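Local coordinates for protein nidogen-1 (Mus musculus, PDB 1GL4) that associates tightly with laminin in basement membranes and binds collagen IV and perlecan, here as its EGF-like and G2 beta-barrel fragment, at residues Val258-Lys262 / Glu263-Leu267; Ser128-Gly131 / Gly132-Arg136. All blocks are in the same frame, centred on the assembly; numbering follows the deposited sequence.

Contact 1. Residues Val258-Lys262 / Glu263-Leu267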
loop_
_atom_site.group_PDB
_atom_site.type_symbol
_atom_site.label_atom_id
_atom_site.label_comp_id
_atom_site.label_asym_id
_atom_site.label_seq_id
_atom_site.Cartn_x
_atom_site.Cartn_y
_atom_site.Cartn_z
ATOM N N VAL A 258 1.420 7.160 9.052
ATOM C CA VAL A 258 -0.019 6.964 9.214
ATOM C C VAL A 258 -0.602 8.313 9.623
ATOM O O VAL A 258 0.030 9.069 10.361
ATOM C CB VAL A 258 -0.350 5.881 10.285
ATOM C CG1 VAL A 258 0.307 4.564 9.912
ATOM C CG2 VAL A 258 0.109 6.335 11.670
ATOM N N LEU A 259 -1.799 8.622 9.142
ATOM C CA LEU A 259 -2.411 9.912 9.460
ATOM C C LEU A 259 -3.923 9.924 9.306
ATOM O O LEU A 259 -4.460 9.302 8.400
ATOM C CB LEU A 259 -1.807 10.994 8.548
ATOM C CG LEU A 259 -2.393 12.414 8.497
ATOM C CD1 LEU A 259 -1.388 13.338 7.822
ATOM C CD2 LEU A 259 -3.711 12.430 7.725
ATOM N N TYR A 260 -4.609 10.628 10.200
ATOM C CA TYR A 260 -6.057 10.754 10.092
ATOM C C TYR A 260 -6.396 12.233 10.149
ATOM O O TYR A 260 -6.006 12.928 11.090
ATOM C CB TYR A 260 -6.799 10.036 11.222
ATOM C CG TYR A 260 -8.298 10.276 11.154
ATOM C CD1 TYR A 260 -9.064 9.749 10.110
ATOM C CD2 TYR A 260 -8.935 11.110 12.081
ATOM C CE1 TYR A 260 -10.425 10.052 9.983
ATOM C CE2 TYR A 260 -10.288 11.420 11.962
ATOM C CZ TYR A 260 -11.026 10.890 10.912
ATOM O OH TYR A 260 -12.361 11.205 10.799
ATOM N N ASN A 261 -7.105 12.715 9.134
ATOM C CA ASN A 261 -7.498 14.114 9.088
ATOM C C ASN A 261 -9.000 14.239 9.324
ATOM O O ASN A 261 -9.817 13.740 8.545
ATOM C CB ASN A 261 -7.117 14.741 7.744
ATOM C CG ASN A 261 -7.508 16.204 7.659
ATOM O OD1 ASN A 261 -8.655 16.539 7.365
ATOM N ND2 ASN A 261 -6.560 17.085 7.944
ATOM N N LYS A 262 -9.341 14.903 10.421
ATOM C CA LYS A 262 -10.721 15.113 10.824
ATOM C C LYS A 262 -11.508 15.975 9.834
ATOM O O LYS A 262 -12.682 15.712 9.572
ATOM C CB LYS A 262 -10.738 15.767 12.209
ATOM C CG LYS A 262 -12.117 15.993 12.785
ATOM C CD LYS A 262 -12.022 16.689 14.136
ATOM C CE LYS A 262 -13.389 16.836 14.785
ATOM N NZ LYS A 262 -14.341 17.630 13.955
ATOM N N GLU A 263 -10.857 16.995 9.280
ATOM C CA GLU A 263 -11.509 17.901 8.336
ATOM C C GLU A 263 -12.050 17.212 7.090
ATOM O O GLU A 263 -13.188 17.453 6.694
ATOM C CB GLU A 263 -10.551 19.023 7.925
ATOM C CG GLU A 263 -10.289 20.052 9.015
ATOM C CD GLU A 263 -9.730 19.433 10.282
ATOM O OE1 GLU A 263 -8.671 18.771 10.205
ATOM O OE2 GLU A 263 -10.351 19.609 11.352
ATOM N N GLU A 264 -11.238 16.367 6.463
ATOM C CA GLU A 264 -11.682 15.662 5.269
ATOM C C GLU A 264 -12.102 14.232 5.611
ATOM O O GLU A 264 -12.505 13.469 4.735
ATOM C CB GLU A 264 -10.575 15.664 4.199
ATOM C CG GLU A 264 -10.153 17.075 3.773
ATOM C CD GLU A 264 -9.305 17.114 2.507
ATOM O OE1 GLU A 264 -8.789 18.201 2.183
ATOM O OE2 GLU A 264 -9.159 16.075 1.827
ATOM N N ARG A 265 -12.022 13.889 6.893
ATOM C CA ARG A 265 -12.386 12.554 7.366
ATOM C C ARG A 265 -11.719 11.489 6.512
ATOM O O ARG A 265 -12.375 10.595 5.971
ATOM C CB ARG A 265 -13.902 12.369 7.329
ATOM C CG ARG A 265 -14.650 13.255 8.297
ATOM C CD ARG A 265 -16.128 12.937 8.279
ATOM N NE ARG A 265 -16.842 13.610 9.356
ATOM C CZ ARG A 265 -18.090 13.321 9.714
ATOM N NH1 ARG A 265 -18.760 12.366 9.078
ATOM N NH2 ARG A 265 -18.666 13.982 10.710
ATOM N N ILE A 266 -10.400 11.582 6.402
ATOM C CA ILE A 266 -9.658 10.637 5.592
ATOM C C ILE A 266 -8.519 9.995 6.364
ATOM O O ILE A 266 -7.797 10.662 7.104
ATOM C CB ILE A 266 -9.108 11.336 4.326
ATOM C CG1 ILE A 266 -8.270 10.359 3.503
ATOM C CG2 ILE A 266 -8.297 12.560 4.723
ATOM C CD1 ILE A 266 -7.882 10.902 2.140
ATOM N N LEU A 267 -8.384 8.685 6.194
ATOM C CA LEU A 267 -7.342 7.906 6.846
ATOM C C LEU A 267 -6.283 7.605 5.781
ATOM O O LEU A 267 -6.616 7.133 4.693
ATOM C CB LEU A 267 -7.961 6.610 7.381
ATOM C CG LEU A 267 -7.160 5.580 8.172
ATOM C CD1 LEU A 267 -6.657 6.165 9.490
ATOM C CD2 LEU A 267 -8.068 4.380 8.436
#

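Contact 2. Residues Ser128-Gly131 / Gly132-Arg136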
loop_
_atom_site.group_PDB
_atom_site.type_symbol
_atom_site.label_atom_id
_atom_site.label_comp_id
_atom_site.label_asym_id
_atom_site.label_seq_id
_atom_site.Cartn_x
_atom_site.Cartn_y
_atom_site.Cartn_z
ATOM N N SER A 128 3.231 -10.875 -8.520
ATOM C CA SER A 128 3.838 -11.888 -9.377
ATOM C C SER A 128 3.303 -13.273 -9.018
ATOM O O SER A 128 3.030 -14.087 -9.899
ATOM C CB SER A 128 5.366 -11.865 -9.245
ATOM O OG SER A 128 5.925 -10.720 -9.890
ATOM N N ILE A 129 3.127 -13.530 -7.724
ATOM C CA ILE A 129 2.623 -14.829 -7.267
ATOM C C ILE A 129 1.119 -15.061 -7.473
ATOM O O ILE A 129 0.716 -16.137 -7.918
ATOM C CB ILE A 129 2.930 -15.034 -5.761
ATOM C CG1 ILE A 129 4.446 -15.078 -5.541
ATOM C CG2 ILE A 129 2.274 -16.326 -5.255
ATOM C CD1 ILE A 129 4.846 -14.985 -4.077
ATOM N N THR A 130 0.292 -14.062 -7.160
ATOM C CA THR A 130 -1.167 -14.207 -7.257
ATOM C C THR A 130 -1.894 -13.501 -8.404
ATOM O O THR A 130 -3.065 -13.795 -8.667
ATOM C CB THR A 130 -1.857 -13.711 -5.972
ATOM O OG1 THR A 130 -1.802 -12.279 -5.937
ATOM C CG2 THR A 130 -1.157 -14.257 -4.727
ATOM N N GLY A 131 -1.233 -12.559 -9.065
ATOM C CA GLY A 131 -1.897 -11.836 -10.135
ATOM C C GLY A 131 -3.001 -10.944 -9.579
ATOM O O GLY A 131 -3.896 -10.513 -10.309
ATOM N N GLY A 132 -2.945 -10.664 -8.280
ATOM C CA GLY A 132 -3.959 -9.817 -7.675
ATOM C C GLY A 132 -5.302 -10.507 -7.506
ATOM O O GLY A 132 -6.331 -9.849 -7.372
ATOM N N GLU A 133 -5.292 -11.837 -7.539
ATOM C CA GLU A 133 -6.501 -12.631 -7.356
ATOM C C GLU A 133 -6.251 -13.502 -6.129
ATOM O O GLU A 133 -5.611 -14.543 -6.229
ATOM C CB GLU A 133 -6.748 -13.526 -8.581
ATOM C CG GLU A 133 -6.944 -12.775 -9.898
ATOM C CD GLU A 133 -6.955 -13.704 -11.111
ATOM O OE1 GLU A 133 -5.992 -14.479 -11.296
ATOM O OE2 GLU A 133 -7.922 -13.654 -11.887
ATOM N N PHE A 134 -6.734 -13.070 -4.966
ATOM C CA PHE A 134 -6.524 -13.838 -3.741
ATOM C C PHE A 134 -7.415 -13.366 -2.601
ATOM O O PHE A 134 -8.061 -12.321 -2.692
ATOM C CB PHE A 134 -5.044 -13.765 -3.308
ATOM C CG PHE A 134 -4.580 -12.381 -2.879
ATOM C CD1 PHE A 134 -4.555 -12.020 -1.531
ATOM C CD2 PHE A 134 -4.139 -11.454 -3.824
ATOM C CE1 PHE A 134 -4.098 -10.764 -1.130
ATOM C CE2 PHE A 134 -3.677 -10.191 -3.434
ATOM C CZ PHE A 134 -3.655 -9.843 -2.083
ATOM N N THR A 135 -7.458 -14.163 -1.538
ATOM C CA THR A 135 -8.242 -13.836 -0.350
ATOM C C THR A 135 -7.269 -13.693 0.816
ATOM O O THR A 135 -6.345 -14.496 0.959
ATOM C CB THR A 135 -9.239 -14.958 0.010
ATOM O OG1 THR A 135 -10.151 -15.161 -1.075
ATOM C CG2 THR A 135 -10.023 -14.588 1.267
ATOM N N ARG A 136 -7.480 -12.670 1.638
ATOM C CA ARG A 136 -6.637 -12.415 2.798
ATOM C C ARG A 136 -7.483 -12.440 4.065
ATOM O O ARG A 136 -8.418 -11.647 4.203
ATOM C CB ARG A 136 -5.962 -11.041 2.688
ATOM C CG ARG A 136 -5.053 -10.687 3.877
ATOM C CD ARG A 136 -4.935 -9.171 4.099
ATOM N NE ARG A 136 -3.826 -8.821 4.990
ATOM C CZ ARG A 136 -3.557 -7.587 5.411
ATOM N NH1 ARG A 136 -4.323 -6.568 5.031
ATOM N NH2 ARG A 136 -2.500 -7.362 6.190
HETATM O O HOH W 1 -4.076 -16.344 -7.925
#

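Contact 1. Residues Val258-Lys262 / Glu263-Leu267
The ring of Tyr260 leans obliquely against the backbone of the returning strand, its CD1 3.4 Å from Ile266 O and its hydroxyl, hydrogen-bonded to Ile94 O, beside CA and CG of Arg265. The Arg265 side chain runs alongside in the same direction and carries its guanidinium, salt-bridged to Glu96, past the hydroxyl, the ring and guanidinium planes 34° apart. The second flat group, the Asn261 amide, stands almost perpendicular to the carboxylate of Glu263. With CG anti to the backbone N (chi1 -180°), OD1 accepts a hydrogen bond from Glu264 N at 2.7 Å, the donor lying almost in line with the amide C=O. This bond ties the strand to the reversing loop.

The backbone completes the hairpin. Asn261 N donates to Ile266 O (3.0 Å, 171° at the hydrogen), and Ile266 N returns a bond to Asn261 O. Arg265, with positive phi, faces Asn261 together with Ile266, which makes a G1 beta bulge; a weak bond from Arg265 N to Lys262 O adds to the turn. On the Tyr260 face, Tyr260 CB lies 4.2 Å from Leu267 CD1. On the other, Asn261 CB rests on Ile266 CG2.

The hairpin joins strands 248-261 and 266-276. Strand 86-92 pairs with the latter, Tyr100 meets the Tyr260 ring edge-to-face, and the bound chain of another protein covers Leu259 and Ile266 close to Arg268, a perlecan-binding residue.

Contact 2. Residues Ser128-Gly131 / Gly132-Arg136
Thr130 and Glu133 are joined by a backbone hydrogen bond that closes a type I' beta turn. Glu133 N lies 3.2 Å from Thr130 O, approaching the carbonyl from over its plane, away from the lone-pair directions. Both central residues, Gly131 and Gly132, have positive phi, and Gly131 ends the helical run.

A side-chain hydrogen bond reinforces the turn: Gly132 N donates to Thr130 OG1 at 3.1 Å. The hydroxyl can meet it because OG1 sits between the backbone N and the carbonyl carbon (chi1 73°), and it is also hydrogen-bonded to Gly126 O, one turn back in the helix. Water provides a further link, donating to Thr130 O at 2.8 Å and to Glu133 O at 2.9 Å, although other acceptors may compete for its protons.

Van der Waals contact comes from Phe134, whose ring is met obliquely by Thr130, CD2 lying 3.3 Å from OG1. The Thr130 methyl, CG2, reaches Phe134 CB and CD2 more loosely, each at 4.2 Å.

This buried corner carries helix 126-130 into strand 133-142. Phe134 stacks on Phe155 of strand 149-156 and packs against Ile111 and Met115 of helix 107-115, while Glu133 turns to the EGF-like domain, with a salt bridge to Arg41 and a hydrogen bond to Gln42.

Both contacts are local chain turns within the nidogen G2 beta-barrel, and they illustrate how a barrel is served by different kinds of connection. Contact 2 comes first along the chain, leading a short helix into strand 133-142; contact 1 follows much later, joining strands 248-261 and 266-276. Their centres are 29 Å apart on opposite sides of the chain's centre, with nearest atoms about 12 Å apart, so they do not touch. The strands they serve are nevertheless connected through barrel strand pairing. Contact 1 lies beside the perlecan-binding residue Arg268, whereas contact 2 is a buried junction away from the residues involved in perlecan binding and adjoins the EGF-like domain.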